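Local coordinates for orotidine 5'-phosphate decarboxylase (Streptomyces avermitilis, PDB 3V75), which probably catalyses the decarboxylation of orotidine 5'-phosphate to UMP, the last step of de novo UMP biosynthesis, at residues A29-A34 and V79-P84; G39-G44 and T285-F290; T70-L75 and A105-A110. All coordinates share one frame; numbering follows the deposited sequence.

Contact 1: residues A29-A34 and V79-P84; sequences ARLSRA and VAVFKP
The flat carbonyl group of Ala34 receives the methyl of Ala80 on one face: Ala80 CB stands 3.6 Å from Ala34 O, almost directly above the oxygen. Further along the same strand segment, the Phe82 ring carries Val79 CG2 on one face, toward the rim; this contact is doubtful because Val79 has two conformers. On the helix, the Arg33 guanidinium has Ala29 O 3.7 Å above its plane, again offset toward the rim, while Arg33 NH1 makes a salt bridge to Glu25 OE1. Across the contact the two alanine methyls also face each other, Ala34 CB to Ala80 CB at 4.2 Å. Helical backbone angles at Ala80 (phi -62°, psi -45°) interrupt the extended chain just before the strand begins. The fold is a TIM barrel, and residues 29-34 belong to helix 27-38, which precedes the first strand and lies across the N-terminal mouth of the barrel. Its neighbours there are spread round the rim: Ala34 and Arg30 touch Leu113 on the third strand, and Leu31 touches Val266 on the eighth. Toward the barrel interior the contact is purely aliphatic. Leu31 CD1 meets Val81 CG2 at 3.8 Å, and the leucine lies roughly perpendicular to the valine. With its CG anti to the backbone N (chi1 170°), Leu31 carries its branched end closer to the strand than the start of its side chain would suggest; Val81 answers with the methyl that lies beside its own backbone N. Two residues beyond Val81, Lys83 NZ pairs with Asp117 OD2 on the strand that also bears Lys119, the predicted proton donor.

Contact 2: residues G39-G44 and T285-F290; sequences GPLCVG and TAADRF
Leu41 inserts its two methyls against one side of helix 280-299, where the packing is tightest. Its CD2 reaches to 3.3 Å from the backbone Ala287 O, a close methyl-to-carbonyl approach, and also lies 4.1 Å from Ala287 CB. Both methyls, Leu41 CD1 and CD2, rest 4.0 Å from Phe290 CB. It is thus the root of the phenylalanine side chain that is touched; the two side chains meet at a slant and the ring continues past the leucine, away from residues 39-44. With CG anti to the backbone N (chi1 -177°), Leu41 has its two methyls splayed along the helix, CD2 by Ala287 and CD1 by Phe290.

Around this tight spot the contact slackens. Val43 CG2 stops 4.6 Å from Ala287 CB, and Pro40, the centre of an inverse gamma turn closed by a weak Leu41 N to Gly39 O bond, stands farther off. On the far side of the helix Asp288 and Arg289 point away, and Arg289 is exposed.

Leu41 is enclosed further by Ala291 and Ile294 of the same helix and by Val269 of strand 265-269, which Phe290 also touches, while Ala287 reaches Val79; the last helix of the TIM barrel thereby packs where its first strand, 42-45, adjoins its eighth, 265-269.

Contact 3: residues T70-L75 and A105-A110; sequences TVVEAL and AEARAA
Val72 aims both methyls at the neighbouring helix, and each finds a different kind of surface. CG1 settles over the flat peptide joining Glu106 to Ala107, face on: it lies 3.7 Å from Ala107 N and 3.9 Å from Glu106 C. The same methyl touches the beginning of the acidic side chain, Val72 CG1 to Glu106 CB being 4.0 Å. CG2 instead turns to the side of Ala107, with Val72 CG2 4.3 Å from Ala107 CB, a looser methyl-to-methyl meeting. The torsion of the valine sets this division of labour: CG1 is anti to the backbone N (chi1 178°) and CG2 lies beside it. The small alanine lets the backbones come near, Val72 CA and Ala107 CA being 5.8 Å apart. The two helices are consecutive members of the outer layer of the TIM barrel: helix 61-75 leads from the first strand to the second, and helix 93-109 from the second to the third, each as a right-handed beta-alpha-beta crossover. The side chain of Phe82, on strand 81-84, rises under both helices and touches Val71, Leu75 and Ala107; Ala107 packs also on Val114 of the third strand. Toward the outer margin the chemistry turns polar. Glu106 has its CG anti to its carbonyl carbon (chi1 -70°); its CB meets the valine methyl, and the extended chain runs past it to the partly exposed margin. The two carboxylates, Glu73 OE2 and Glu106 OE1, keep 6.4 Å apart, and Glu73 OE2 forms a salt bridge with Arg69 NE, which may ease their mutual repulsion. Farther along the chain, Ala110 O accepts a hydrogen bond from Arg38 NH2.

How the contacts relate
All three contacts are largely buried and apolar, but they occupy different layers of the barrel. Contact 1 lies nearest the chain centre, about 9 Å between centres; contact 2, at about 14 Å, joins a helix to the start of a strand, as contact 1 does; contact 3, at about 16 Å, lies between two helices of the outer layer and alone has a carboxylate at its margin. A methyl meets a carbonyl oxygen in contacts 1 and 2, a peptide face in contact 3. Lys83 N to Val43 O (2.9 Å) probably hydrogen-bonds the strands of contacts 1 and 2. Leu75 packs on Ala287 and Val43, so the three contacts touch one another through apolar side chains.

Contact 1: residues A29-A34 and V79-P84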
ATOM      1  N   ALA A  29      -6.388  24.421   3.276  1.00  9.31           N
ATOM      2  CA  ALA A  29      -6.108  25.833   3.121  1.00  9.71           C
ATOM      3  C   ALA A  29      -4.775  26.068   2.404  1.00 11.08           C
ATOM      4  O   ALA A  29      -4.671  26.957   1.531  1.00 10.48           O
ATOM      5  CB  ALA A  29      -6.091  26.533   4.491  1.00 11.36           C
ATOM      6  N   ARG A  30      -3.734  25.323   2.777  1.00 10.74           N
ATOM      7  CA  ARG A  30      -2.427  25.518   2.138  1.00  9.18           C
ATOM      8  C   ARG A  30      -2.490  25.144   0.653  1.00 10.76           C
ATOM      9  O   ARG A  30      -1.880  25.826  -0.186  1.00  9.89           O
ATOM     10  CB  ARG A  30      -1.346  24.707   2.868  1.00 10.19           C
ATOM     11  CG  ARG A  30      -1.134  25.200   4.313  1.00 12.04           C
ATOM     12  CD  ARG A  30       0.105  24.542   4.954  1.00 11.20           C
ATOM     13  NE  ARG A  30      -0.032  23.084   5.076  1.00 10.61           N
ATOM     14  CZ  ARG A  30       0.760  22.185   4.490  1.00  9.34           C
ATOM     15  NH1 ARG A  30       1.768  22.578   3.705  1.00  9.72           N
ATOM     16  NH2 ARG A  30       0.544  20.886   4.666  1.00  9.90           N
ATOM     17  N   LEU A  31      -3.217  24.081   0.344  1.00  7.72           N
ATOM     18  CA  LEU A  31      -3.348  23.613  -1.041  1.00  7.76           C
ATOM     19  C   LEU A  31      -4.123  24.663  -1.878  1.00 10.34           C
ATOM     20  O   LEU A  31      -3.729  24.992  -2.997  1.00  9.30           O
ATOM     21  CB  LEU A  31      -4.071  22.270  -1.048  1.00  7.18           C
ATOM     22  CG  LEU A  31      -4.485  21.790  -2.446  1.00  6.72           C
ATOM     23  CD1 LEU A  31      -3.212  21.514  -3.275  1.00  9.79           C
ATOM     24  CD2 LEU A  31      -5.335  20.578  -2.366  1.00  7.18           C
ATOM     25  N   SER A  32      -5.232  25.169  -1.336  1.00  9.71           N
ATOM     26  CA  SER A  32      -6.040  26.188  -2.020  0.70  9.64           C
ATOM     27  C   SER A  32      -5.152  27.399  -2.335  1.00 12.85           C
ATOM     28  O   SER A  32      -5.173  27.934  -3.477  1.00 12.12           O
ATOM     29  CB  SER A  32      -7.227  26.605  -1.131  0.70 13.76           C
ATOM     30  OG  SER A  32      -8.016  27.604  -1.768  0.70 14.10           O
ATOM     31  N   ARG A  33      -4.355  27.841  -1.363  1.00 11.63           N
ATOM     32  CA  ARG A  33      -3.454  28.978  -1.582  1.00 13.62           C
ATOM     33  C   ARG A  33      -2.373  28.668  -2.621  1.00 12.58           C
ATOM     34  O   ARG A  33      -2.066  29.530  -3.473  1.00 12.70           O
ATOM     35  CB  ARG A  33      -2.846  29.428  -0.229  1.00 16.72           C
ATOM     36  CG  ARG A  33      -1.774  30.503  -0.302  1.00 26.63           C
ATOM     37  CD  ARG A  33      -1.561  31.214   1.077  1.00 29.41           C
ATOM     38  NE  ARG A  33      -2.734  31.066   1.967  1.00 32.89           N
ATOM     39  CZ  ARG A  33      -2.808  30.152   2.944  1.00 33.71           C
ATOM     40  NH1 ARG A  33      -1.770  29.323   3.130  1.00 42.14           N
ATOM     41  NH2 ARG A  33      -3.907  30.049   3.728  1.00 37.07           N
ATOM     42  N   ALA A  34      -1.801  27.461  -2.577  1.00 11.52           N
ATOM     43  CA  ALA A  34      -0.715  27.098  -3.485  1.00 10.78           C
ATOM     44  C   ALA A  34      -1.218  27.081  -4.936  1.00  9.46           C
ATOM     45  O   ALA A  34      -0.526  27.574  -5.846  1.00 10.19           O
ATOM     46  CB  ALA A  34      -0.155  25.742  -3.123  1.00  9.86           C
ATOM     47  N   VAL A  79       5.921  24.900  -9.429  1.00 10.36           N
ATOM     48  CA  VAL A  79       4.663  24.140  -9.434  0.76  8.30           C
ATOM     49  C   VAL A  79       4.033  24.091  -8.065  1.00  8.59           C
ATOM     50  O   VAL A  79       4.742  24.087  -7.041  1.00  8.40           O
ATOM     51  CB  VAL A  79       4.786  22.658  -9.957  0.76 11.11           C
ATOM     52  CG1 VAL A  79       5.345  22.620 -11.401  0.76 19.31           C
ATOM     53  CG2 VAL A  79       5.605  21.805  -9.003  0.76 11.41           C
ATOM     54  N   ALA A  80       2.702  24.111  -8.054  1.00  8.08           N
ATOM     55  CA  ALA A  80       1.964  24.091  -6.786  1.00  8.73           C
ATOM     56  C   ALA A  80       2.233  22.804  -5.998  1.00  6.64           C
ATOM     57  O   ALA A  80       2.449  22.852  -4.777  1.00  7.46           O
ATOM     58  CB  ALA A  80       0.472  24.262  -7.007  1.00  8.98           C
ATOM     59  N   VAL A  81       2.208  21.663  -6.680  1.00  6.59           N
ATOM     60  CA  VAL A  81       2.231  20.367  -6.011  1.00  5.89           C
ATOM     61  C   VAL A  81       3.061  19.395  -6.836  1.00  5.42           C
ATOM     62  O   VAL A  81       3.012  19.432  -8.083  1.00  6.06           O
ATOM     63  CB  VAL A  81       0.789  19.779  -5.906  1.00  5.61           C
ATOM     64  CG1 VAL A  81       0.742  18.540  -4.994  1.00  6.04           C
ATOM     65  CG2 VAL A  81      -0.204  20.835  -5.429  1.00  8.59           C
ATOM     66  N   PHE A  82       3.807  18.516  -6.170  1.00  5.39           N
ATOM     67  CA  PHE A  82       4.380  17.324  -6.815  1.00  5.38           C
ATOM     68  C   PHE A  82       3.751  16.074  -6.268  1.00  6.44           C
ATOM     69  O   PHE A  82       3.342  16.050  -5.091  1.00  7.16           O
ATOM     70  CB  PHE A  82       5.854  17.165  -6.478  1.00  6.68           C
ATOM     71  CG  PHE A  82       6.766  18.109  -7.201  1.00  7.75           C
ATOM     72  CD1 PHE A  82       6.912  18.035  -8.599  1.00  7.80           C
ATOM     73  CD2 PHE A  82       7.558  19.001  -6.494  1.00 11.85           C
ATOM     74  CE1 PHE A  82       7.817  18.871  -9.263  1.00 10.73           C
ATOM     75  CE2 PHE A  82       8.481  19.825  -7.147  1.00 13.70           C
ATOM     76  CZ  PHE A  82       8.594  19.779  -8.541  1.00 12.56           C
ATOM     77  N   LYS A  83       3.727  15.010  -7.065  1.00  5.05           N
ATOM     78  CA  LYS A  83       3.235  13.717  -6.590  1.00  5.17           C
ATOM     79  C   LYS A  83       4.235  12.633  -6.940  1.00  4.69           C
ATOM     80  O   LYS A  83       4.165  12.033  -8.011  1.00  5.19           O
ATOM     81  CB  LYS A  83       1.855  13.413  -7.173  1.00  4.90           C
ATOM     82  CG  LYS A  83       1.251  12.093  -6.644  1.00  4.73           C
ATOM     83  CD  LYS A  83      -0.193  11.900  -7.068  1.00  5.63           C
ATOM     84  CE  LYS A  83      -0.344  11.469  -8.529  1.00  8.64           C
ATOM     85  NZ  LYS A  83       0.211  10.116  -8.827  1.00  9.01           N
ATOM     86  N   PRO A  84       5.203  12.374  -6.053  1.00  5.52           N
ATOM     87  CA  PRO A  84       6.063  11.213  -6.306  1.00  5.62           C
ATOM     88  C   PRO A  84       5.262   9.934  -6.184  1.00  3.94           C
ATOM     89  O   PRO A  84       4.423   9.822  -5.286  1.00  5.19           O
ATOM     90  CB  PRO A  84       7.108  11.270  -5.183  1.00  6.13           C
ATOM     91  CG  PRO A  84       6.464  12.132  -4.127  1.00  7.57           C
ATOM     92  CD  PRO A  84       5.544  13.086  -4.813  1.00  5.95           C
TER

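Contact 2: residues G39-G44 and T285-F290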
ATOM      1  N   GLY A  39      -0.570  28.247  -9.587  1.00 10.03           N
ATOM      2  CA  GLY A  39      -1.396  27.701 -10.659  1.00 11.84           C
ATOM      3  C   GLY A  39      -1.895  26.306 -10.313  1.00 12.57           C
ATOM      4  O   GLY A  39      -1.280  25.574  -9.501  1.00 11.45           O
ATOM      5  N   PRO A  40      -3.022  25.915 -10.914  1.00 10.18           N
ATOM      6  CA  PRO A  40      -3.669  24.652 -10.548  1.00  9.99           C
ATOM      7  C   PRO A  40      -3.032  23.442 -11.265  1.00  8.44           C
ATOM      8  O   PRO A  40      -3.572  22.927 -12.254  1.00 10.20           O
ATOM      9  CB  PRO A  40      -5.131  24.865 -10.974  1.00 10.32           C
ATOM     10  CG  PRO A  40      -5.007  25.818 -12.131  1.00  9.38           C
ATOM     11  CD  PRO A  40      -3.846  26.736 -11.810  1.00 10.38           C
ATOM     12  N   LEU A  41      -1.938  22.945 -10.718  1.00  7.63           N
ATOM     13  CA  LEU A  41      -1.261  21.829 -11.335  1.00  8.02           C
ATOM     14  C   LEU A  41      -0.468  21.039 -10.302  1.00  7.30           C
ATOM     15  O   LEU A  41       0.207  21.623  -9.444  1.00  7.40           O
ATOM     16  CB  LEU A  41      -0.298  22.333 -12.419  1.00  9.74           C
ATOM     17  CG  LEU A  41       0.450  21.232 -13.214  1.00 10.80           C
ATOM     18  CD1 LEU A  41      -0.547  20.445 -13.995  1.00 13.40           C
ATOM     19  CD2 LEU A  41       1.537  21.820 -14.123  1.00 12.37           C
ATOM     20  N   CYS A  42      -0.539  19.713 -10.423  1.00  6.09           N
ATOM     21  CA  CYS A  42       0.323  18.793  -9.695  1.00  4.96           C
ATOM     22  C   CYS A  42       1.121  18.018 -10.736  1.00  6.13           C
ATOM     23  O   CYS A  42       0.544  17.514 -11.704  1.00  7.34           O
ATOM     24  CB  CYS A  42      -0.562  17.811  -8.908  1.00  5.33           C
ATOM     25  SG  CYS A  42       0.349  16.555  -8.012  1.00  6.53           S
ATOM     26  N   VAL A  43       2.431  17.933 -10.554  1.00  6.36           N
ATOM     27  CA  VAL A  43       3.279  17.213 -11.506  1.00  5.67           C
ATOM     28  C   VAL A  43       3.753  15.932 -10.860  1.00  5.28           C
ATOM     29  O   VAL A  43       4.311  15.957  -9.745  1.00  5.61           O
ATOM     30  CB  VAL A  43       4.484  18.079 -11.968  1.00  7.49           C
ATOM     31  CG1 VAL A  43       5.428  17.255 -12.857  1.00  8.12           C
ATOM     32  CG2 VAL A  43       3.996  19.318 -12.712  1.00  7.88           C
ATOM     33  N   GLY A  44       3.543  14.802 -11.518  1.00  5.54           N
ATOM     34  CA  GLY A  44       4.019  13.536 -10.977  1.00  6.18           C
ATOM     35  C   GLY A  44       5.536  13.502 -10.970  1.00  6.44           C
ATOM     36  O   GLY A  44       6.209  14.111 -11.825  1.00  8.65           O
ATOM     37  N   THR A 285       8.512  25.088 -19.276  1.00  7.46           N
ATOM     38  CA  THR A 285       7.563  25.596 -20.255  1.00  8.25           C
ATOM     39  C   THR A 285       6.298  24.736 -20.261  1.00  8.64           C
ATOM     40  O   THR A 285       5.189  25.269 -20.304  1.00  8.61           O
ATOM     41  CB  THR A 285       8.210  25.615 -21.676  1.00  9.17           C
ATOM     42  OG1 THR A 285       9.305  26.540 -21.642  1.00 12.55           O
ATOM     43  CG2 THR A 285       7.229  26.059 -22.778  1.00 11.29           C
ATOM     44  N   ALA A 286       6.461  23.411 -20.241  1.00  7.22           N
ATOM     45  CA  ALA A 286       5.304  22.510 -20.277  1.00  7.70           C
ATOM     46  C   ALA A 286       4.466  22.657 -19.021  1.00  8.78           C
ATOM     47  O   ALA A 286       3.239  22.687 -19.089  1.00  8.73           O
ATOM     48  CB  ALA A 286       5.759  21.058 -20.438  1.00  8.70           C
ATOM     49  N   ALA A 287       5.125  22.706 -17.864  1.00  7.55           N
ATOM     50  CA  ALA A 287       4.382  22.870 -16.605  1.00  7.72           C
ATOM     51  C   ALA A 287       3.622  24.198 -16.591  1.00  8.28           C
ATOM     52  O   ALA A 287       2.452  24.255 -16.174  1.00  9.60           O
ATOM     53  CB  ALA A 287       5.328  22.780 -15.406  1.00  7.75           C
ATOM     54  N   ASP A 288       4.261  25.285 -17.020  1.00  8.61           N
ATOM     55  CA  ASP A 288       3.582  26.594 -17.028  0.50  8.91           C
ATOM     56  C   ASP A 288       2.385  26.539 -17.968  1.00  9.51           C
ATOM     57  O   ASP A 288       1.328  27.115 -17.685  1.00 11.80           O
ATOM     58  CB  ASP A 288       4.508  27.722 -17.531  0.50  7.39           C
ATOM     59  CG  ASP A 288       5.549  28.152 -16.508  0.50 10.36           C
ATOM     60  OD1 ASP A 288       5.446  27.741 -15.337  0.50 11.11           O
ATOM     61  OD2 ASP A 288       6.483  28.895 -16.910  0.50 12.94           O
ATOM     62  N   ARG A 289       2.542  25.863 -19.106  1.00  8.47           N
ATOM     63  CA  ARG A 289       1.454  25.820 -20.085  1.00  8.69           C
ATOM     64  C   ARG A 289       0.248  25.033 -19.553  1.00  8.77           C
ATOM     65  O   ARG A 289      -0.906  25.483 -19.687  1.00 10.55           O
ATOM     66  CB  ARG A 289       1.903  25.212 -21.406  1.00 12.03           C
ATOM     67  CG  ARG A 289       0.718  24.911 -22.296  1.00 20.79           C
ATOM     68  CD  ARG A 289       1.171  24.292 -23.628  1.00 30.70           C
ATOM     69  NE  ARG A 289       2.216  23.291 -23.400  1.00 43.08           N
ATOM     70  CZ  ARG A 289       2.059  21.963 -23.345  1.00 44.60           C
ATOM     71  NH1 ARG A 289       3.142  21.185 -23.168  1.00 24.11           N
ATOM     72  NH2 ARG A 289       0.869  21.398 -23.553  1.00 40.63           N
ATOM     73  N   PHE A 290       0.493  23.867 -18.964  1.00  7.51           N
ATOM     74  CA  PHE A 290      -0.618  23.136 -18.352  1.00  7.70           C
ATOM     75  C   PHE A 290      -1.307  23.964 -17.283  1.00  9.39           C
ATOM     76  O   PHE A 290      -2.540  24.049 -17.274  1.00  9.48           O
ATOM     77  CB  PHE A 290      -0.181  21.795 -17.757  1.00  8.35           C
ATOM     78  CG  PHE A 290      -0.143  20.679 -18.755  1.00  7.52           C
ATOM     79  CD1 PHE A 290      -1.308  20.017 -19.099  1.00  8.90           C
ATOM     80  CD2 PHE A 290       1.040  20.307 -19.375  1.00  8.17           C
ATOM     81  CE1 PHE A 290      -1.303  18.972 -20.020  1.00 10.56           C
ATOM     82  CE2 PHE A 290       1.055  19.282 -20.308  1.00 11.24           C
ATOM     83  CZ  PHE A 290      -0.117  18.608 -20.624  1.00 11.61           C
TER

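Contact 3: residues T70-L75 and A105-A110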
ATOM      1  N   THR A  70      16.629  16.477 -11.137  1.00 13.04           N
ATOM      2  CA  THR A  70      16.364  17.424 -12.213  1.00 13.52           C
ATOM      3  C   THR A  70      14.926  17.918 -12.147  1.00 11.63           C
ATOM      4  O   THR A  70      14.666  19.115 -12.374  1.00 10.48           O
ATOM      5  CB  THR A  70      16.629  16.762 -13.579  1.00 14.75           C
ATOM      6  OG1 THR A  70      18.035  16.575 -13.702  1.00 16.78           O
ATOM      7  CG2 THR A  70      16.091  17.623 -14.732  1.00 16.03           C
ATOM      8  N   VAL A  71      13.985  17.016 -11.848  1.00 10.60           N
ATOM      9  CA  VAL A  71      12.586  17.425 -11.768  1.00  8.80           C
ATOM     10  C   VAL A  71      12.408  18.495 -10.717  1.00  8.79           C
ATOM     11  O   VAL A  71      11.783  19.523 -10.984  1.00  9.32           O
ATOM     12  CB  VAL A  71      11.609  16.249 -11.522  1.00  8.40           C
ATOM     13  CG1 VAL A  71      10.180  16.782 -11.273  1.00 10.77           C
ATOM     14  CG2 VAL A  71      11.641  15.284 -12.731  1.00 11.66           C
ATOM     15  N   VAL A  72      12.983  18.296  -9.525  1.00  8.86           N
ATOM     16  CA  VAL A  72      12.805  19.306  -8.486  1.00  9.78           C
ATOM     17  C   VAL A  72      13.585  20.583  -8.761  1.00 10.75           C
ATOM     18  O   VAL A  72      13.098  21.685  -8.479  1.00 10.24           O
ATOM     19  CB  VAL A  72      13.145  18.730  -7.100  1.00 10.63           C
ATOM     20  CG1 VAL A  72      12.999  19.810  -6.045  1.00 12.57           C
ATOM     21  CG2 VAL A  72      12.220  17.528  -6.812  1.00 12.70           C
ATOM     22  N   GLU A  73      14.783  20.463  -9.324  1.00 10.46           N
ATOM     23  CA  GLU A  73      15.531  21.679  -9.671  1.00 11.34           C
ATOM     24  C   GLU A  73      14.786  22.514 -10.704  1.00 11.33           C
ATOM     25  O   GLU A  73      14.717  23.739 -10.588  1.00 12.28           O
ATOM     26  CB  GLU A  73      16.930  21.351 -10.200  1.00 13.50           C
ATOM     27  CG  GLU A  73      17.811  20.847  -9.071  1.00 14.06           C
ATOM     28  CD  GLU A  73      19.174  20.373  -9.514  1.00 18.42           C
ATOM     29  OE1 GLU A  73      19.398  20.132 -10.742  1.00 21.11           O
ATOM     30  OE2 GLU A  73      20.063  20.202  -8.616  1.00 21.88           O
ATOM     31  N   ALA A  74      14.239  21.843 -11.719  1.00 10.93           N
ATOM     32  CA  ALA A  74      13.553  22.552 -12.798  1.00 11.09           C
ATOM     33  C   ALA A  74      12.250  23.153 -12.339  1.00 10.50           C
ATOM     34  O   ALA A  74      11.905  24.275 -12.722  1.00 11.14           O
ATOM     35  CB  ALA A  74      13.267  21.592 -13.968  1.00 13.72           C
ATOM     36  N   LEU A  75      11.502  22.401 -11.544  1.00  9.74           N
ATOM     37  CA  LEU A  75      10.107  22.738 -11.267  1.00  9.63           C
ATOM     38  C   LEU A  75       9.753  23.105  -9.823  1.00  9.90           C
ATOM     39  O   LEU A  75       8.665  23.618  -9.590  1.00 10.47           O
ATOM     40  CB  LEU A  75       9.208  21.557 -11.698  1.00  8.50           C
ATOM     41  CG  LEU A  75       9.242  21.252 -13.211  1.00  8.71           C
ATOM     42  CD1 LEU A  75       8.353  20.030 -13.464  1.00  9.39           C
ATOM     43  CD2 LEU A  75       8.800  22.452 -14.034  1.00 12.99           C
ATOM     44  N   ALA A 105      12.195  16.192   0.501  1.00  8.80           N
ATOM     45  CA  ALA A 105      12.734  17.292   1.293  1.00  9.33           C
ATOM     46  C   ALA A 105      13.057  18.495   0.402  1.00 10.34           C
ATOM     47  O   ALA A 105      12.717  19.645   0.744  1.00 10.69           O
ATOM     48  CB  ALA A 105      13.985  16.857   2.091  1.00 13.87           C
ATOM     49  N   GLU A 106      13.720  18.245  -0.722  1.00  9.55           N
ATOM     50  CA  GLU A 106      14.124  19.353  -1.596  1.00 10.42           C
ATOM     51  C   GLU A 106      12.880  20.025  -2.184  1.00 12.15           C
ATOM     52  O   GLU A 106      12.811  21.252  -2.282  1.00 10.50           O
ATOM     53  CB  GLU A 106      15.019  18.826  -2.727  1.00 11.84           C
ATOM     54  CG  GLU A 106      16.390  18.381  -2.279  1.00 15.83           C
ATOM     55  CD  GLU A 106      17.049  17.383  -3.262  1.00 27.62           C
ATOM     56  OE1 GLU A 106      16.472  17.081  -4.358  1.00 23.81           O
ATOM     57  OE2 GLU A 106      18.142  16.871  -2.912  1.00 31.78           O
ATOM     58  N   ALA A 107      11.899  19.225  -2.580  1.00  8.82           N
ATOM     59  CA  ALA A 107      10.663  19.781  -3.140  1.00  8.22           C
ATOM     60  C   ALA A 107       9.981  20.703  -2.135  1.00  8.42           C
ATOM     61  O   ALA A 107       9.581  21.828  -2.467  1.00  8.83           O
ATOM     62  CB  ALA A 107       9.700  18.675  -3.577  1.00  8.31           C
ATOM     63  N   ARG A 108       9.843  20.218  -0.895  1.00  9.38           N
ATOM     64  CA  ARG A 108       9.173  21.037   0.107  1.00  9.90           C
ATOM     65  C   ARG A 108      10.003  22.274   0.445  1.00 12.11           C
ATOM     66  O   ARG A 108       9.433  23.352   0.700  1.00 11.82           O
ATOM     67  CB  ARG A 108       8.815  20.198   1.358  1.00 11.19           C
ATOM     68  CG  ARG A 108       7.846  19.009   1.028  1.00  9.06           C
ATOM     69  CD  ARG A 108       7.310  18.271   2.295  1.00 12.23           C
ATOM     70  NE  ARG A 108       6.287  19.094   2.964  1.00 11.47           N
ATOM     71  CZ  ARG A 108       6.492  19.839   4.059  1.00 11.69           C
ATOM     72  NH1 ARG A 108       7.686  19.855   4.664  1.00 15.77           N
ATOM     73  NH2 ARG A 108       5.508  20.573   4.535  1.00 14.19           N
ATOM     74  N   ALA A 109      11.326  22.141   0.470  1.00 10.21           N
ATOM     75  CA  ALA A 109      12.185  23.301   0.726  1.00 13.42           C
ATOM     76  C   ALA A 109      12.018  24.377  -0.365  1.00 11.42           C
ATOM     77  O   ALA A 109      12.164  25.578  -0.093  1.00 14.48           O
ATOM     78  CB  ALA A 109      13.655  22.884   0.816  1.00 12.14           C
ATOM     79  N   ALA A 110      11.702  23.938  -1.593  1.00 11.10           N
ATOM     80  CA  ALA A 110      11.465  24.865  -2.718  1.00 11.15           C
ATOM     81  C   ALA A 110      10.078  25.471  -2.670  1.00 10.61           C
ATOM     82  O   ALA A 110       9.752  26.354  -3.475  1.00 11.61           O
ATOM     83  CB  ALA A 110      11.665  24.136  -4.057  1.00 10.70           C
TER